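Local coordinates for ankyrin repeat domain-containing protein EMB506, chloroplastic (Arabidopsis thaliana, PDB 6JD6) that takes part in the initial differentiation of the proplastid during embryo development and is required for correct cotyledon and leaf margin development, at residues Q87-E90 with P91-V95. Numbering follows the deposited sequence.
Sequences QLLE and PEERV
Pro91 follows the N-cap residue Glu90 as the first residue of helix 91-99. A proline has no N-H to offer, which costs nothing in the first helical turn. Glu92 bends its chain at chi2 (74°), bringing OE2 to 3.7 Å from CB of Glu90 and two like charges near each other, OE1 of Glu90 4.4 Å from OE2 of Glu92, a probably unfavourable pairing at this exposed surface. Glu93 reaches back to the cap. With its chain extended beyond CG (chi2 166°), it places OE1 2.8 Å from the backbone N of Glu90, in a nearly straight hydrogen bond (163°) whose donor approaches from above the carboxylate plane. This is the side-chain-to-backbone half of a capping box. The same oxygen lies 3.7 Å from CD2 of Leu89, whose side chain runs at a slant to that of Glu93. Arg94 donates a hydrogen bond from its N to O of Glu90 (3.0 Å), while its guanidinium group turns away to a salt bridge with Glu86 at the end of helix 76-86. The junction joins that helix to helix 91-99, both ahead of the first ankyrin repeat (111-140), and Leu89 and Glu93 also pack on apolar side chains of the other protein chain. The N-cap residue is thus gripped at both N and O, and the negative charge of Glu93, close to the helix N-terminus, is probably stabilised by the helix dipole.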
loop_
_atom_site.group_PDB
_atom_site.type_symbol
_atom_site.label_atom_id
_atom_site.label_comp_id
_atom_site.label_asym_id
_atom_site.label_seq_id
_atom_site.Cartn_x
_atom_site.Cartn_y
_atom_site.Cartn_z
ATOM N N GLN A 87 3.613 -10.580 35.117
ATOM C CA GLN A 87 2.788 -10.558 36.323
ATOM C C GLN A 87 1.295 -10.512 36.007
ATOM O O GLN A 87 0.468 -10.859 36.846
ATOM C CB GLN A 87 3.165 -9.360 37.192
ATOM C CG GLN A 87 4.456 -9.539 37.972
ATOM C CD GLN A 87 4.864 -8.278 38.711
ATOM O OE1 GLN A 87 4.757 -7.171 38.179
ATOM N NE2 GLN A 87 5.331 -8.440 39.942
ATOM N N LEU A 88 0.965 -10.079 34.794
ATOM C CA LEU A 88 -0.418 -9.964 34.346
ATOM C C LEU A 88 -0.929 -11.235 33.671
ATOM O O LEU A 88 -2.135 -11.409 33.504
ATOM C CB LEU A 88 -0.559 -8.799 33.360
ATOM C CG LEU A 88 -0.304 -7.387 33.878
ATOM C CD1 LEU A 88 -0.170 -6.408 32.724
ATOM C CD2 LEU A 88 -1.423 -6.965 34.816
ATOM N N LEU A 89 -0.016 -12.118 33.282
ATOM C CA LEU A 89 -0.376 -13.258 32.442
ATOM C C LEU A 89 -0.882 -14.471 33.218
ATOM O O LEU A 89 -0.503 -14.699 34.365
ATOM C CB LEU A 89 0.808 -13.676 31.566
ATOM C CG LEU A 89 1.371 -12.634 30.597
ATOM C CD1 LEU A 89 2.524 -13.219 29.798
ATOM C CD2 LEU A 89 0.290 -12.122 29.662
ATOM N N GLU A 90 -1.745 -15.248 32.571
ATOM C CA GLU A 90 -2.132 -16.560 33.072
ATOM C C GLU A 90 -0.921 -17.480 32.941
ATOM O O GLU A 90 -0.029 -17.208 32.135
ATOM C CB GLU A 90 -3.293 -17.105 32.237
ATOM C CG GLU A 90 -4.511 -16.195 32.193
ATOM C CD GLU A 90 -5.272 -16.190 33.500
ATOM O OE1 GLU A 90 -5.684 -17.282 33.949
ATOM O OE2 GLU A 90 -5.450 -15.100 34.087
ATOM N N PRO A 91 -0.874 -18.565 33.731
ATOM C CA PRO A 91 0.242 -19.515 33.623
ATOM C C PRO A 91 0.417 -20.062 32.200
ATOM O O PRO A 91 1.546 -20.208 31.732
ATOM C CB PRO A 91 -0.165 -20.639 34.577
ATOM C CG PRO A 91 -1.033 -19.968 35.591
ATOM C CD PRO A 91 -1.797 -18.923 34.824
ATOM N N GLU A 92 -0.691 -20.335 31.521
ATOM C CA GLU A 92 -0.657 -20.898 30.175
ATOM C C GLU A 92 -0.068 -19.911 29.172
ATOM O O GLU A 92 0.664 -20.295 28.259
ATOM C CB GLU A 92 -2.064 -21.317 29.732
ATOM C CG GLU A 92 -2.712 -22.396 30.602
ATOM C CD GLU A 92 -3.175 -21.879 31.956
ATOM O OE1 GLU A 92 -2.975 -22.592 32.964
ATOM O OE2 GLU A 92 -3.739 -20.764 32.014
ATOM N N GLU A 93 -0.399 -18.636 29.346
ATOM C CA GLU A 93 0.125 -17.587 28.485
ATOM C C GLU A 93 1.619 -17.401 28.729
ATOM O O GLU A 93 2.390 -17.188 27.795
ATOM C CB GLU A 93 -0.631 -16.281 28.730
ATOM C CG GLU A 93 -2.107 -16.358 28.367
ATOM C CD GLU A 93 -2.908 -15.200 28.929
ATOM O OE1 GLU A 93 -2.460 -14.586 29.919
ATOM O OE2 GLU A 93 -3.990 -14.906 28.386
ATOM N N ARG A 94 2.014 -17.498 29.993
ATOM C CA ARG A 94 3.413 -17.389 30.394
ATOM C C ARG A 94 4.275 -18.467 29.742
ATOM O O ARG A 94 5.383 -18.192 29.279
ATOM C CB ARG A 94 3.525 -17.494 31.915
ATOM C CG ARG A 94 4.124 -16.279 32.599
ATOM C CD ARG A 94 5.636 -16.253 32.464
ATOM N NE ARG A 94 6.282 -15.768 33.684
ATOM C CZ ARG A 94 7.595 -15.780 33.891
ATOM N NH1 ARG A 94 8.410 -16.255 32.956
ATOM N NH2 ARG A 94 8.094 -15.322 35.033
ATOM N N VAL A 95 3.766 -19.695 29.714
ATOM C CA VAL A 95 4.495 -20.804 29.106
ATOM C C VAL A 95 4.764 -20.548 27.619
ATOM O O VAL A 95 5.870 -20.773 27.135
ATOM C CB VAL A 95 3.757 -22.147 29.297
ATOM C CG1 VAL A 95 4.384 -23.232 28.434
ATOM C CG2 VAL A 95 3.767 -22.559 30.767
#